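Local coordinates for periplasmic molybdate-binding protein (Azotobacter vinelandii, PDB 1ATG), which binds molybdate or tungstate in the periplasm between its two domains, probably to deliver the oxyanion to an ABC transporter, at residues A100-N111 and K133-A143. Numbering follows the deposited sequence. Where two conformers were deposited one is given.
Sequences AGNGWRHIAISN and KLTAQERIVEA. With ACT (acetate ion), chain C.
Arg139 reaches across to the loop 101-105, where its NE and NH2 donate to backbone carbonyls and its NH1 to side-chain oxygens. Arg139 NH2 gives a nearly straight bond to Gly101 O (3.0 Å, 167°), in the carbonyl plane and on a lone pair, and a more bent one to Trp104 O, from above that carbonyl's plane. Arg139 NE bonds Arg105 O at 3.2 Å, in the guanidinium plane. NH1 donates to Gln137 OE1 and only weakly to Asn102 OD1. A bend at chi3 (72°) turns the group over the Trp104 face in a cation-pi contact; the indole suits this place by offering a broad pi face, while Trp104 NE1 is satisfied separately by Val98 O. An alanine here would probably leave the Gly101, Trp104 and Arg105 carbonyls without these donors and the indole face without its cation. Lys133 NZ also donates to Gln137 OE1, from the face opposite Arg139 NH1, while two waters link NZ to Gly101 O and Asn102 OD1.

Beyond the loop, strands 107-110 and 140-143 pair in parallel, their backbone bonds alternating from Ile107 N to Arg139 O (2.8 Å) through to Asn111 N and Ala143 O. Branched Ile109 and Ile140 pack on Leu125 of helix 116-127, and Ile107 on Leu160 and Phe162; Ile140 CG2 lies 3.9 Å from Ile109 CD1. On the other face, small Ala143 and Ser110 admit helix 146-154. At the end, the Asn111 amide stacks on the Glu142 carboxylate, planes 7° apart, a water joining their oxygens while Asn111 OD1 also accepts from Gln113 N.

Three loop carbonyls thus find donors in one charged side chain, the main polar link there, with Lys133 and its waters beside it; at the other end Ser110 lies close to the bound tungstate.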
ATOM      1  N   ALA A 100       0.316  12.543  20.659  1.00  8.33           N
ATOM      2  CA  ALA A 100       0.178  12.429  22.104  1.00  9.97           C
ATOM      3  C   ALA A 100      -0.756  13.472  22.696  1.00 11.38           C
ATOM      4  O   ALA A 100      -1.020  13.416  23.906  1.00 13.73           O
ATOM      5  CB  ALA A 100       1.557  12.537  22.749  1.00 11.77           C
ATOM      6  N   GLY A 101      -1.272  14.394  21.899  1.00 11.14           N
ATOM      7  CA  GLY A 101      -2.149  15.442  22.391  1.00 11.76           C
ATOM      8  C   GLY A 101      -3.621  15.211  22.070  1.00 10.83           C
ATOM      9  O   GLY A 101      -4.038  14.215  21.493  1.00 10.81           O
ATOM     10  N   ASN A 102      -4.417  16.198  22.479  1.00 10.98           N
ATOM     11  CA  ASN A 102      -5.866  16.155  22.292  1.00 11.98           C
ATOM     12  C   ASN A 102      -6.352  17.226  21.338  1.00 12.29           C
ATOM     13  O   ASN A 102      -7.526  17.621  21.371  1.00 14.28           O
ATOM     14  CB  ASN A 102      -6.552  16.267  23.660  1.00 15.80           C
ATOM     15  CG  ASN A 102      -6.198  15.121  24.586  1.00 20.26           C
ATOM     16  OD1 ASN A 102      -6.130  13.956  24.187  1.00 22.22           O
ATOM     17  ND2 ASN A 102      -5.953  15.446  25.853  1.00 26.95           N
ATOM     18  N   GLY A 103      -5.501  17.674  20.423  1.00 12.31           N
ATOM     19  CA  GLY A 103      -5.832  18.684  19.433  1.00 12.24           C
ATOM     20  C   GLY A 103      -6.428  18.151  18.140  1.00 10.03           C
ATOM     21  O   GLY A 103      -6.417  18.815  17.103  1.00 11.81           O
ATOM     22  N   TRP A 104      -7.020  16.973  18.170  1.00  8.69           N
ATOM     23  CA  TRP A 104      -7.618  16.329  17.007  1.00  7.90           C
ATOM     24  C   TRP A 104      -8.599  15.294  17.539  1.00  6.86           C
ATOM     25  O   TRP A 104      -8.481  14.857  18.700  1.00  8.39           O
ATOM     26  CB  TRP A 104      -6.563  15.686  16.115  1.00  7.39           C
ATOM     27  CG  TRP A 104      -5.635  14.760  16.845  1.00  7.61           C
ATOM     28  CD1 TRP A 104      -4.494  15.111  17.519  1.00  8.17           C
ATOM     29  CD2 TRP A 104      -5.769  13.346  16.989  1.00  6.43           C
ATOM     30  NE1 TRP A 104      -3.914  13.997  18.068  1.00  8.92           N
ATOM     31  CE2 TRP A 104      -4.664  12.898  17.753  1.00  7.21           C
ATOM     32  CE3 TRP A 104      -6.684  12.401  16.539  1.00  6.32           C
ATOM     33  CZ2 TRP A 104      -4.497  11.558  18.078  1.00  7.29           C
ATOM     34  CZ3 TRP A 104      -6.513  11.077  16.863  1.00  6.24           C
ATOM     35  CH2 TRP A 104      -5.414  10.649  17.628  1.00  7.81           C
ATOM     36  N   ARG A 105      -9.520  14.874  16.701  1.00  5.52           N
ATOM     37  CA  ARG A 105     -10.588  13.974  17.102  1.00  5.69           C
ATOM     38  C   ARG A 105     -10.256  12.529  16.792  1.00  5.05           C
ATOM     39  O   ARG A 105      -9.964  11.767  17.725  1.00  8.07           O
ATOM     40  CB  ARG A 105     -11.900  14.430  16.443  1.00  5.70           C
ATOM     41  CG  ARG A 105     -12.360  15.805  16.943  1.00  6.67           C
ATOM     42  CD  ARG A 105     -13.435  16.391  16.033  1.00  7.32           C
ATOM     43  NE  ARG A 105     -12.772  16.910  14.815  1.00  6.04           N
ATOM     44  CZ  ARG A 105     -13.412  17.701  13.956  1.00  6.20           C
ATOM     45  NH1 ARG A 105     -14.686  18.010  14.145  1.00  6.70           N
ATOM     46  NH2 ARG A 105     -12.782  18.171  12.901  1.00  7.25           N
ATOM     47  N   HIS A 106     -10.316  12.123  15.534  1.00  4.28           N
ATOM     48  CA  HIS A 106     -10.051  10.745  15.144  1.00  4.43           C
ATOM     49  C   HIS A 106      -8.867  10.595  14.196  1.00  3.74           C
ATOM     50  O   HIS A 106      -8.482  11.524  13.491  1.00  4.22           O
ATOM     51  CB  HIS A 106     -11.281  10.175  14.424  1.00  5.02           C
ATOM     52  CG  HIS A 106     -12.520  10.203  15.268  1.00  7.01           C
ATOM     53  ND1 HIS A 106     -13.451  11.220  15.230  1.00  6.50           N
ATOM     54  CD2 HIS A 106     -12.957   9.330  16.213  1.00  7.07           C
ATOM     55  CE1 HIS A 106     -14.426  10.965  16.094  1.00  8.13           C
ATOM     56  NE2 HIS A 106     -14.146   9.826  16.699  1.00  7.94           N
ATOM     57  N   ILE A 107      -8.319   9.383  14.207  1.00  3.90           N
ATOM     58  CA  ILE A 107      -7.240   9.015  13.302  1.00  3.84           C
ATOM     59  C   ILE A 107      -7.695   7.783  12.541  1.00  4.13           C
ATOM     60  O   ILE A 107      -8.114   6.764  13.147  1.00  4.84           O
ATOM     61  CB  ILE A 107      -5.924   8.762  14.065  1.00  4.13           C
ATOM     62  CG1 ILE A 107      -4.819   8.399  13.060  1.00  5.05           C
ATOM     63  CG2 ILE A 107      -6.028   7.723  15.174  1.00  5.39           C
ATOM     64  CD1 ILE A 107      -3.426   8.442  13.663  1.00  6.01           C
ATOM     65  N   ALA A 108      -7.657   7.844  11.222  1.00  3.97           N
ATOM     66  CA  ALA A 108      -8.017   6.729  10.357  1.00  3.96           C
ATOM     67  C   ALA A 108      -6.840   5.777  10.225  1.00  3.85           C
ATOM     68  O   ALA A 108      -5.757   6.179   9.764  1.00  4.54           O
ATOM     69  CB  ALA A 108      -8.461   7.226   8.991  1.00  5.14           C
ATOM     70  N   ILE A 109      -7.023   4.535  10.673  1.00  4.17           N
ATOM     71  CA  ILE A 109      -5.964   3.532  10.576  1.00  3.81           C
ATOM     72  C   ILE A 109      -6.579   2.310   9.932  1.00  4.81           C
ATOM     73  O   ILE A 109      -7.601   1.783  10.415  1.00  5.85           O
ATOM     74  CB  ILE A 109      -5.321   3.165  11.919  1.00  5.10           C
ATOM     75  CG1 ILE A 109      -4.873   4.443  12.638  1.00  5.83           C
ATOM     76  CG2 ILE A 109      -4.176   2.181  11.710  1.00  5.53           C
ATOM     77  CD1 ILE A 109      -4.107   4.246  13.918  1.00  5.92           C
ATOM     78  N   SER A 110      -5.990   1.833   8.843  1.00  5.06           N
ATOM     79  CA  SER A 110      -6.566   0.647   8.200  0.50  5.01           C
ATOM     80  C   SER A 110      -6.417  -0.543   9.148  1.00  4.68           C
ATOM     81  O   SER A 110      -5.528  -0.640   9.983  1.00  5.31           O
ATOM     82  CB  SER A 110      -6.012   0.406   6.815  0.50  5.22           C
ATOM     83  OG  SER A 110      -4.614   0.301   6.762  0.50  5.04           O
ATOM     84  N   ASN A 111      -7.355  -1.478   9.016  1.00  6.02           N
ATOM     85  CA  ASN A 111      -7.418  -2.661   9.876  1.00  6.20           C
ATOM     86  C   ASN A 111      -6.112  -3.427   9.818  1.00  5.64           C
ATOM     87  O   ASN A 111      -5.812  -3.959   8.745  1.00  6.34           O
ATOM     88  CB  ASN A 111      -8.605  -3.475   9.355  1.00  7.14           C
ATOM     89  CG  ASN A 111      -8.845  -4.760  10.120  1.00  9.19           C
ATOM     90  OD1 ASN A 111      -7.999  -5.214  10.868  1.00  9.07           O
ATOM     91  ND2 ASN A 111     -10.056  -5.309   9.952  1.00 11.19           N
ATOM     92  N   LYS A 133      -4.010   3.996  24.899  1.00  7.17           N
ATOM     93  CA  LYS A 133      -4.756   5.221  25.220  1.00  8.84           C
ATOM     94  C   LYS A 133      -5.712   5.610  24.107  1.00  7.98           C
ATOM     95  O   LYS A 133      -6.893   5.901  24.360  1.00  8.91           O
ATOM     96  CB  LYS A 133      -3.755   6.344  25.490  0.50 12.31           C
ATOM     97  CG  LYS A 133      -4.319   7.753  25.568  0.50 18.25           C
ATOM     98  CD  LYS A 133      -3.362   8.755  24.933  0.50 19.20           C
ATOM     99  CE  LYS A 133      -3.663  10.182  25.346  0.50 22.16           C
ATOM    100  NZ  LYS A 133      -4.554  10.864  24.367  0.50 18.97           N
ATOM    101  N   LEU A 134      -5.241   5.606  22.850  1.00  7.69           N
ATOM    102  CA  LEU A 134      -6.103   6.042  21.746  1.00  7.08           C
ATOM    103  C   LEU A 134      -7.214   5.052  21.477  1.00  7.29           C
ATOM    104  O   LEU A 134      -8.320   5.430  21.044  1.00  9.12           O
ATOM    105  CB  LEU A 134      -5.260   6.307  20.498  1.00  7.35           C
ATOM    106  CG  LEU A 134      -4.321   7.504  20.646  1.00  7.76           C
ATOM    107  CD1 LEU A 134      -3.418   7.606  19.420  1.00  9.50           C
ATOM    108  CD2 LEU A 134      -5.066   8.814  20.863  1.00 10.34           C
ATOM    109  N   THR A 135      -6.999   3.777  21.754  1.00  7.62           N
ATOM    110  CA  THR A 135      -8.038   2.768  21.628  1.00  8.16           C
ATOM    111  C   THR A 135      -9.089   2.973  22.717  1.00  8.40           C
ATOM    112  O   THR A 135     -10.294   2.988  22.440  1.00 10.07           O
ATOM    113  CB  THR A 135      -7.425   1.363  21.738  1.00  8.73           C
ATOM    114  OG1 THR A 135      -6.506   1.162  20.649  1.00  8.42           O
ATOM    115  CG2 THR A 135      -8.491   0.278  21.671  1.00 11.15           C
ATOM    116  N   ALA A 136      -8.656   3.198  23.960  1.00  9.44           N
ATOM    117  CA  ALA A 136      -9.584   3.424  25.069  1.00  9.48           C
ATOM    118  C   ALA A 136     -10.435   4.669  24.848  1.00 10.66           C
ATOM    119  O   ALA A 136     -11.630   4.709  25.191  1.00 10.70           O
ATOM    120  CB  ALA A 136      -8.825   3.558  26.380  1.00 10.73           C
ATOM    121  N   GLN A 137      -9.824   5.707  24.278  1.00  9.61           N
ATOM    122  CA  GLN A 137     -10.515   6.950  23.972  1.00  9.57           C
ATOM    123  C   GLN A 137     -11.368   6.855  22.720  1.00  9.42           C
ATOM    124  O   GLN A 137     -12.018   7.856  22.349  1.00  9.84           O
ATOM    125  CB  GLN A 137      -9.480   8.069  23.809  1.00 10.45           C
ATOM    126  CG  GLN A 137      -8.800   8.396  25.133  1.00 11.15           C
ATOM    127  CD  GLN A 137      -7.702   9.415  24.991  1.00 12.96           C
ATOM    128  OE1 GLN A 137      -7.176   9.677  23.897  1.00 11.87           O
ATOM    129  NE2 GLN A 137      -7.324  10.026  26.104  1.00 14.16           N
ATOM    130  N   GLU A 138     -11.377   5.744  22.016  1.00  8.50           N
ATOM    131  CA  GLU A 138     -12.153   5.546  20.805  1.00  9.52           C
ATOM    132  C   GLU A 138     -11.792   6.556  19.725  1.00  7.49           C
ATOM    133  O   GLU A 138     -12.632   7.033  18.941  1.00  9.39           O
ATOM    134  CB  GLU A 138     -13.659   5.554  21.131  1.00 11.67           C
ATOM    135  CG  GLU A 138     -14.031   4.398  22.059  1.00 16.63           C
ATOM    136  CD  GLU A 138     -15.528   4.219  22.209  1.00 23.62           C
ATOM    137  OE1 GLU A 138     -16.240   5.234  22.342  1.00 30.61           O
ATOM    138  OE2 GLU A 138     -15.991   3.059  22.189  1.00 32.56           O
ATOM    139  N   ARG A 139     -10.514   6.908  19.660  1.00  6.71           N
ATOM    140  CA  ARG A 139     -10.070   7.868  18.647  1.00  6.67           C
ATOM    141  C   ARG A 139      -9.587   7.211  17.382  1.00  5.79           C
ATOM    142  O   ARG A 139      -9.451   7.919  16.374  1.00  6.85           O
ATOM    143  CB  ARG A 139      -9.032   8.799  19.267  1.00  8.92           C
ATOM    144  CG  ARG A 139      -9.802   9.694  20.253  1.00 10.96           C
ATOM    145  CD  ARG A 139      -8.854  10.487  21.101  1.00 11.65           C
ATOM    146  NE  ARG A 139      -8.178  11.550  20.371  1.00  9.34           N
ATOM    147  CZ  ARG A 139      -7.140  12.201  20.878  1.00  9.61           C
ATOM    148  NH1 ARG A 139      -6.666  11.854  22.079  1.00 10.40           N
ATOM    149  NH2 ARG A 139      -6.562  13.181  20.224  1.00  9.16           N
ATOM    150  N   ILE A 140      -9.357   5.912  17.387  1.00  6.42           N
ATOM    151  CA  ILE A 140      -8.918   5.240  16.175  1.00  5.70           C
ATOM    152  C   ILE A 140     -10.140   4.748  15.428  1.00  6.69           C
ATOM    153  O   ILE A 140     -11.002   4.078  16.021  1.00  8.76           O
ATOM    154  CB  ILE A 140      -7.996   4.054  16.498  1.00  6.66           C
ATOM    155  CG1 ILE A 140      -6.734   4.522  17.210  1.00  6.76           C
ATOM    156  CG2 ILE A 140      -7.668   3.278  15.232  1.00  7.11           C
ATOM    157  CD1 ILE A 140      -5.909   3.395  17.808  1.00  7.82           C
ATOM    158  N   VAL A 141     -10.248   5.112  14.166  1.00  5.72           N
ATOM    159  CA  VAL A 141     -11.374   4.684  13.337  1.00  7.30           C
ATOM    160  C   VAL A 141     -10.816   3.685  12.339  1.00  6.86           C
ATOM    161  O   VAL A 141      -9.946   4.008  11.524  1.00  7.55           O
ATOM    162  CB  VAL A 141     -12.081   5.859  12.670  1.00  9.04           C
ATOM    163  CG1 VAL A 141     -13.278   5.385  11.841  1.00 11.60           C
ATOM    164  CG2 VAL A 141     -12.582   6.838  13.728  1.00  9.74           C
ATOM    165  N   GLU A 142     -11.260   2.441  12.453  1.00  6.06           N
ATOM    166  CA  GLU A 142     -10.765   1.363  11.612  1.00  8.33           C
ATOM    167  C   GLU A 142     -11.279   1.499  10.201  1.00  8.01           C
ATOM    168  O   GLU A 142     -12.482   1.592   9.942  1.00 13.74           O
ATOM    169  CB  GLU A 142     -11.211   0.043  12.256  1.00 10.55           C
ATOM    170  CG  GLU A 142     -10.539  -1.179  11.638  1.00 15.95           C
ATOM    171  CD  GLU A 142     -11.151  -2.447  12.220  1.00 23.53           C
ATOM    172  OE1 GLU A 142     -12.260  -2.805  11.780  1.00 29.34           O
ATOM    173  OE2 GLU A 142     -10.523  -3.044  13.111  1.00 31.41           O
ATOM    174  N   ALA A 143     -10.387   1.584   9.225  1.00  6.38           N
ATOM    175  CA  ALA A 143     -10.697   1.635   7.809  1.00  6.57           C
ATOM    176  C   ALA A 143     -10.480   0.240   7.220  1.00  6.29           C
ATOM    177  O   ALA A 143      -9.659  -0.506   7.757  1.00  7.32           O
ATOM    178  CB  ALA A 143      -9.843   2.673   7.110  1.00  7.35           C
TER
HETATM  179  C   ACT C 301     -12.672  13.751  12.946  1.00  4.87           C
HETATM  180  O   ACT C 301     -11.513  13.338  13.161  1.00  5.01           O
HETATM  181  OXT ACT C 301     -13.645  13.353  13.652  1.00  6.02           O
HETATM  182  CH3 ACT C 301     -12.952  14.762  11.886  1.00  5.32           C
HETATM  183  O   HOH W   1      -3.290  11.558  22.168  1.00 14.03           O
HETATM  184  O   HOH W   2      -6.019  12.300  26.161  1.00 43.84           O
HETATM  185  O   HOH W   3      -9.245  -5.856  13.287  1.00 27.51           O